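Long-range contact in microcin B17-processing protein McbD (Escherichia coli str. K-12 substr. MG1655, PDB 6GRH), which is a YcaO-family protein needed to process the inactive microcin B17 precursor peptide into the active antibiotic: residues Tyr143-Leu157 / Val352-Met366. The protein carries 1 engineered substitution. Residues are numbered along the deposited sequence; the frame is centred on the assembly and turned at random.
With EDO (1,2-ethanediol), chain Q.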
# COMPACT_ATOMS: atom_id res chain seq x y z
N TYR E 143 42.39 -35.32 -24.82
CA TYR E 143 41.18 -35.47 -24.01
C TYR E 143 40.08 -34.61 -24.62
O TYR E 143 39.80 -33.52 -24.10
CB TYR E 143 41.47 -35.09 -22.55
CG TYR E 143 40.37 -35.45 -21.59
CD1 TYR E 143 40.24 -36.74 -21.10
CD2 TYR E 143 39.44 -34.50 -21.18
CE1 TYR E 143 39.21 -37.07 -20.21
CE2 TYR E 143 38.41 -34.83 -20.31
CZ TYR E 143 38.30 -36.10 -19.81
OH TYR E 143 37.27 -36.39 -18.96
N PRO E 144 39.48 -35.07 -25.73
CA PRO E 144 38.57 -34.21 -26.48
C PRO E 144 37.16 -34.13 -25.91
O PRO E 144 36.48 -33.14 -26.18
CB PRO E 144 38.55 -34.85 -27.88
CG PRO E 144 38.86 -36.29 -27.65
CD PRO E 144 39.79 -36.32 -26.46
N ASP E 145 36.74 -35.15 -25.17
CA ASP E 145 35.39 -35.22 -24.59
C ASP E 145 35.40 -34.92 -23.09
O ASP E 145 36.02 -35.63 -22.31
CB ASP E 145 34.77 -36.60 -24.86
CG ASP E 145 34.66 -36.91 -26.35
OD1 ASP E 145 34.15 -36.07 -27.11
OD2 ASP E 145 35.11 -37.97 -26.80
N ARG E 146 34.73 -33.83 -22.71
CA ARG E 146 34.65 -33.34 -21.33
C ARG E 146 33.18 -33.27 -20.89
O ARG E 146 32.28 -33.12 -21.71
CB ARG E 146 35.17 -31.90 -21.25
CG ARG E 146 36.67 -31.65 -21.33
CD ARG E 146 37.29 -31.71 -22.70
NE ARG E 146 36.44 -31.20 -23.77
CZ ARG E 146 36.24 -29.92 -24.08
NH1 ARG E 146 36.82 -28.93 -23.39
NH2 ARG E 146 35.43 -29.62 -25.10
N ASP E 147 32.96 -33.33 -19.58
CA ASP E 147 31.64 -33.09 -19.00
C ASP E 147 31.75 -32.72 -17.53
O ASP E 147 32.87 -32.60 -17.02
CB ASP E 147 30.69 -34.28 -19.24
CG ASP E 147 31.04 -35.53 -18.42
OD1 ASP E 147 31.73 -35.45 -17.37
OD2 ASP E 147 30.60 -36.61 -18.87
N THR E 148 30.61 -32.54 -16.87
CA THR E 148 30.58 -32.01 -15.52
C THR E 148 30.45 -33.07 -14.42
O THR E 148 30.05 -32.72 -13.30
CB THR E 148 29.39 -31.03 -15.36
OG1 THR E 148 28.16 -31.73 -15.61
CG2 THR E 148 29.51 -29.86 -16.27
N CYS E 149 30.77 -34.33 -14.70
CA CYS E 149 30.72 -35.38 -13.66
C CYS E 149 31.58 -35.03 -12.46
O CYS E 149 32.72 -34.60 -12.62
CB CYS E 149 31.20 -36.73 -14.18
SG CYS E 149 30.04 -37.45 -15.35
N GLY E 150 31.00 -35.18 -11.28
CA GLY E 150 31.68 -34.90 -10.04
C GLY E 150 31.79 -33.44 -9.64
O GLY E 150 32.44 -33.14 -8.65
N CYS E 151 31.17 -32.54 -10.39
CA CYS E 151 31.25 -31.09 -10.13
C CYS E 151 30.22 -30.69 -9.09
O CYS E 151 29.10 -31.22 -9.09
CB CYS E 151 30.99 -30.29 -11.39
SG CYS E 151 32.31 -30.37 -12.64
N SER E 152 30.60 -29.76 -8.22
CA SER E 152 29.68 -29.25 -7.19
C SER E 152 30.04 -27.83 -6.79
O SER E 152 31.16 -27.36 -7.02
CB SER E 152 29.68 -30.17 -5.96
OG SER E 152 28.45 -30.06 -5.27
N PHE E 153 29.05 -27.15 -6.21
CA PHE E 153 29.18 -25.80 -5.69
C PHE E 153 28.51 -25.75 -4.34
O PHE E 153 27.39 -26.25 -4.19
CB PHE E 153 28.52 -24.79 -6.63
CG PHE E 153 28.42 -23.41 -6.06
CD1 PHE E 153 29.48 -22.52 -6.16
CD2 PHE E 153 27.27 -22.99 -5.40
CE1 PHE E 153 29.39 -21.25 -5.65
CE2 PHE E 153 27.17 -21.71 -4.88
CZ PHE E 153 28.23 -20.83 -5.01
N HIS E 154 29.16 -25.16 -3.34
CA HIS E 154 28.49 -24.94 -2.06
C HIS E 154 29.15 -23.85 -1.24
O HIS E 154 30.23 -23.41 -1.58
CB HIS E 154 28.47 -26.24 -1.25
CG HIS E 154 27.20 -26.43 -0.47
ND1 HIS E 154 27.01 -25.88 0.78
CD2 HIS E 154 26.04 -27.04 -0.81
CE1 HIS E 154 25.78 -26.17 1.20
NE2 HIS E 154 25.18 -26.88 0.25
N GLY E 155 28.48 -23.42 -0.16
CA GLY E 155 29.03 -22.45 0.79
C GLY E 155 30.08 -22.94 1.77
O GLY E 155 30.70 -22.14 2.47
N SER E 156 30.31 -24.25 1.83
CA SER E 156 31.41 -24.81 2.64
C SER E 156 32.15 -25.86 1.82
O SER E 156 31.55 -26.55 0.99
CB SER E 156 30.91 -25.37 3.98
OG SER E 156 30.36 -26.67 3.91
N LEU E 157 33.46 -25.93 2.04
CA LEU E 157 34.29 -26.90 1.35
C LEU E 157 33.82 -28.35 1.61
O LEU E 157 33.73 -29.13 0.66
CB LEU E 157 35.75 -26.72 1.75
CG LEU E 157 36.77 -27.70 1.21
CD1 LEU E 157 36.70 -27.86 -0.30
CD2 LEU E 157 38.15 -27.23 1.64
N VAL E 352 32.52 -19.10 -1.11
CA VAL E 352 31.82 -20.14 -1.86
C VAL E 352 32.89 -20.99 -2.54
O VAL E 352 33.99 -20.49 -2.84
CB VAL E 352 30.80 -19.57 -2.84
CG1 VAL E 352 29.75 -18.73 -2.09
CG2 VAL E 352 31.44 -18.77 -4.01
N TRP E 353 32.54 -22.27 -2.78
CA TRP E 353 33.47 -23.34 -3.16
C TRP E 353 32.98 -24.03 -4.41
O TRP E 353 31.78 -24.34 -4.54
CB TRP E 353 33.56 -24.35 -2.03
CG TRP E 353 34.21 -23.73 -0.86
CD1 TRP E 353 33.60 -23.02 0.14
CD2 TRP E 353 35.61 -23.67 -0.60
NE1 TRP E 353 34.54 -22.54 1.01
CE2 TRP E 353 35.78 -22.91 0.57
CE3 TRP E 353 36.74 -24.18 -1.26
CZ2 TRP E 353 37.03 -22.68 1.13
CZ3 TRP E 353 38.00 -23.94 -0.70
CH2 TRP E 353 38.13 -23.22 0.49
N TYR E 354 33.91 -24.26 -5.33
CA TYR E 354 33.66 -25.08 -6.52
C TYR E 354 34.60 -26.27 -6.39
O TYR E 354 35.79 -26.08 -6.05
CB TYR E 354 34.00 -24.31 -7.79
CG TYR E 354 33.44 -22.92 -7.85
CD1 TYR E 354 34.11 -21.85 -7.28
CD2 TYR E 354 32.24 -22.66 -8.51
CE1 TYR E 354 33.60 -20.55 -7.34
CE2 TYR E 354 31.71 -21.38 -8.58
CZ TYR E 354 32.40 -20.32 -8.01
OH TYR E 354 31.88 -19.05 -8.10
N THR E 355 34.08 -27.47 -6.61
CA THR E 355 34.91 -28.66 -6.52
C THR E 355 34.56 -29.62 -7.65
O THR E 355 33.42 -29.64 -8.11
CB THR E 355 34.71 -29.44 -5.20
OG1 THR E 355 33.31 -29.60 -4.96
CG2 THR E 355 35.34 -28.72 -4.03
N LYS E 356 35.54 -30.44 -8.03
CA LYS E 356 35.29 -31.59 -8.90
C LYS E 356 36.18 -32.74 -8.45
O LYS E 356 37.40 -32.58 -8.30
CB LYS E 356 35.56 -31.27 -10.37
CG LYS E 356 35.22 -32.40 -11.37
CD LYS E 356 35.74 -32.04 -12.75
CE LYS E 356 35.58 -33.12 -13.82
NZ LYS E 356 34.17 -33.20 -14.29
N ILE E 357 35.54 -33.88 -8.21
CA ILE E 357 36.23 -35.09 -7.88
C ILE E 357 36.50 -35.85 -9.16
O ILE E 357 35.57 -36.13 -9.92
CB ILE E 357 35.48 -35.92 -6.82
CG1 ILE E 357 35.53 -35.15 -5.51
CG2 ILE E 357 36.13 -37.29 -6.68
CD1 ILE E 357 34.92 -35.81 -4.32
N VAL E 358 37.79 -36.17 -9.35
CA VAL E 358 38.35 -36.75 -10.56
C VAL E 358 39.24 -37.93 -10.19
O VAL E 358 40.08 -37.81 -9.30
CB VAL E 358 39.29 -35.76 -11.29
CG1 VAL E 358 39.92 -36.40 -12.52
CG2 VAL E 358 38.54 -34.50 -11.69
N SER E 359 39.08 -39.05 -10.89
CA SER E 359 40.00 -40.17 -10.80
C SER E 359 40.26 -40.85 -12.16
O SER E 359 39.32 -41.32 -12.80
CB SER E 359 39.50 -41.21 -9.81
OG SER E 359 40.45 -42.28 -9.71
N PRO E 360 41.54 -40.93 -12.58
CA PRO E 360 41.86 -41.73 -13.79
C PRO E 360 41.73 -43.24 -13.61
O PRO E 360 41.86 -43.97 -14.60
CB PRO E 360 43.31 -41.35 -14.09
CG PRO E 360 43.88 -41.04 -12.74
CD PRO E 360 42.76 -40.37 -11.97
N ASP E 361 41.51 -43.72 -12.38
CA ASP E 361 41.18 -45.12 -12.11
C ASP E 361 39.69 -45.47 -12.16
O ASP E 361 39.32 -46.65 -12.01
CB ASP E 361 41.79 -45.52 -10.77
CG ASP E 361 43.30 -45.68 -10.85
OD1 ASP E 361 43.81 -46.10 -11.92
OD2 ASP E 361 43.99 -45.36 -9.85
N PHE E 362 38.85 -44.46 -12.39
CA PHE E 362 37.43 -44.64 -12.61
C PHE E 362 37.15 -44.00 -13.98
O PHE E 362 38.07 -43.47 -14.63
CB PHE E 362 36.64 -43.91 -11.52
CG PHE E 362 36.71 -44.57 -10.15
CD1 PHE E 362 37.82 -44.41 -9.34
CD2 PHE E 362 35.63 -45.28 -9.65
CE1 PHE E 362 37.88 -44.98 -8.08
CE2 PHE E 362 35.69 -45.87 -8.39
CZ PHE E 362 36.81 -45.71 -7.60
N PHE E 363 35.90 -44.03 -14.42
CA PHE E 363 35.53 -43.30 -15.64
C PHE E 363 35.77 -41.79 -15.50
O PHE E 363 35.33 -41.18 -14.53
CB PHE E 363 34.10 -43.60 -16.05
CG PHE E 363 33.90 -45.02 -16.46
CD1 PHE E 363 34.29 -45.44 -17.73
CD2 PHE E 363 33.36 -45.94 -15.58
CE1 PHE E 363 34.12 -46.75 -18.11
CE2 PHE E 363 33.18 -47.24 -15.95
CZ PHE E 363 33.57 -47.67 -17.21
N LEU E 364 36.50 -41.20 -16.44
CA LEU E 364 36.78 -39.75 -16.40
C LEU E 364 35.58 -38.91 -16.82
O LEU E 364 35.49 -37.74 -16.45
CB LEU E 364 38.02 -39.40 -17.25
CG LEU E 364 39.36 -39.67 -16.54
CD1 LEU E 364 40.52 -39.53 -17.50
CD2 LEU E 364 39.58 -38.77 -15.34
N HIS E 365 34.68 -39.48 -17.60
CA HIS E 365 33.45 -38.81 -17.97
C HIS E 365 32.42 -39.87 -18.34
O HIS E 365 32.73 -41.05 -18.31
CB HIS E 365 33.72 -37.83 -19.13
CG HIS E 365 34.24 -38.49 -20.36
ND1 HIS E 365 33.43 -39.21 -21.21
CD2 HIS E 365 35.47 -38.49 -20.93
CE1 HIS E 365 34.14 -39.66 -22.23
NE2 HIS E 365 35.38 -39.22 -22.09
N MET E 366 31.20 -39.47 -18.70
CA MET E 366 30.11 -40.44 -18.85
C MET E 366 29.66 -40.77 -20.27
O MET E 366 28.65 -41.45 -20.46
CB MET E 366 28.90 -40.00 -18.00
CG MET E 366 28.04 -38.89 -18.56
SD MET E 366 26.59 -38.61 -17.52
CE MET E 366 25.57 -40.03 -17.89
C1 EDO Q . 32.72 -19.89 4.86
O1 EDO Q . 31.97 -19.79 3.65
C2 EDO Q . 34.05 -20.58 4.57
O2 EDO Q . 33.91 -21.59 3.57
O HOH W 1 34.21 -35.25 -16.27
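Strand 151-154 pairs antiparallel with strand 350-358 in the antiparallel sheet of the YcaO fold, where strand 339-347 flanks 350-358 on its other side. S152 with T355 and H154 with W353 are the hydrogen-bonded pairs, C151 with K356 and F153 with Y354 the non-hydrogen-bonded ones. Just before strand 151-154, G150 O accepts a hydrogen bond from I357 N (3.2 Å), which comes from well above the carbonyl plane. Among the apolar contacts, F153 and Y354 lie side by side, their ring planes at 52°, and F153 CE1 meets V352 CB at 3.6 Å. On the face that carries W353 and T355, L157, at the start of helix 157-180, sets its CB over the centre of the six-membered ring of W353, a CH-pi contact of 3.9 Å to the centroid, while E19 of the neighbouring McbB chain packs against the same indole. K356, extended until it bends at its last torsion (chi4 76°), buries its ammonium between C149 O (2.6 Å from NZ), D147 O (3.1 Å) and a water within reach of D147 OD1 and L364 O. The D147 carboxylate stands nearly perpendicular to the H365 ring; its OD2, also hydrogen-bonded to Y286 OH, takes M366 N on the syn lone pair at 2.9 Å, nearly straight at 169°.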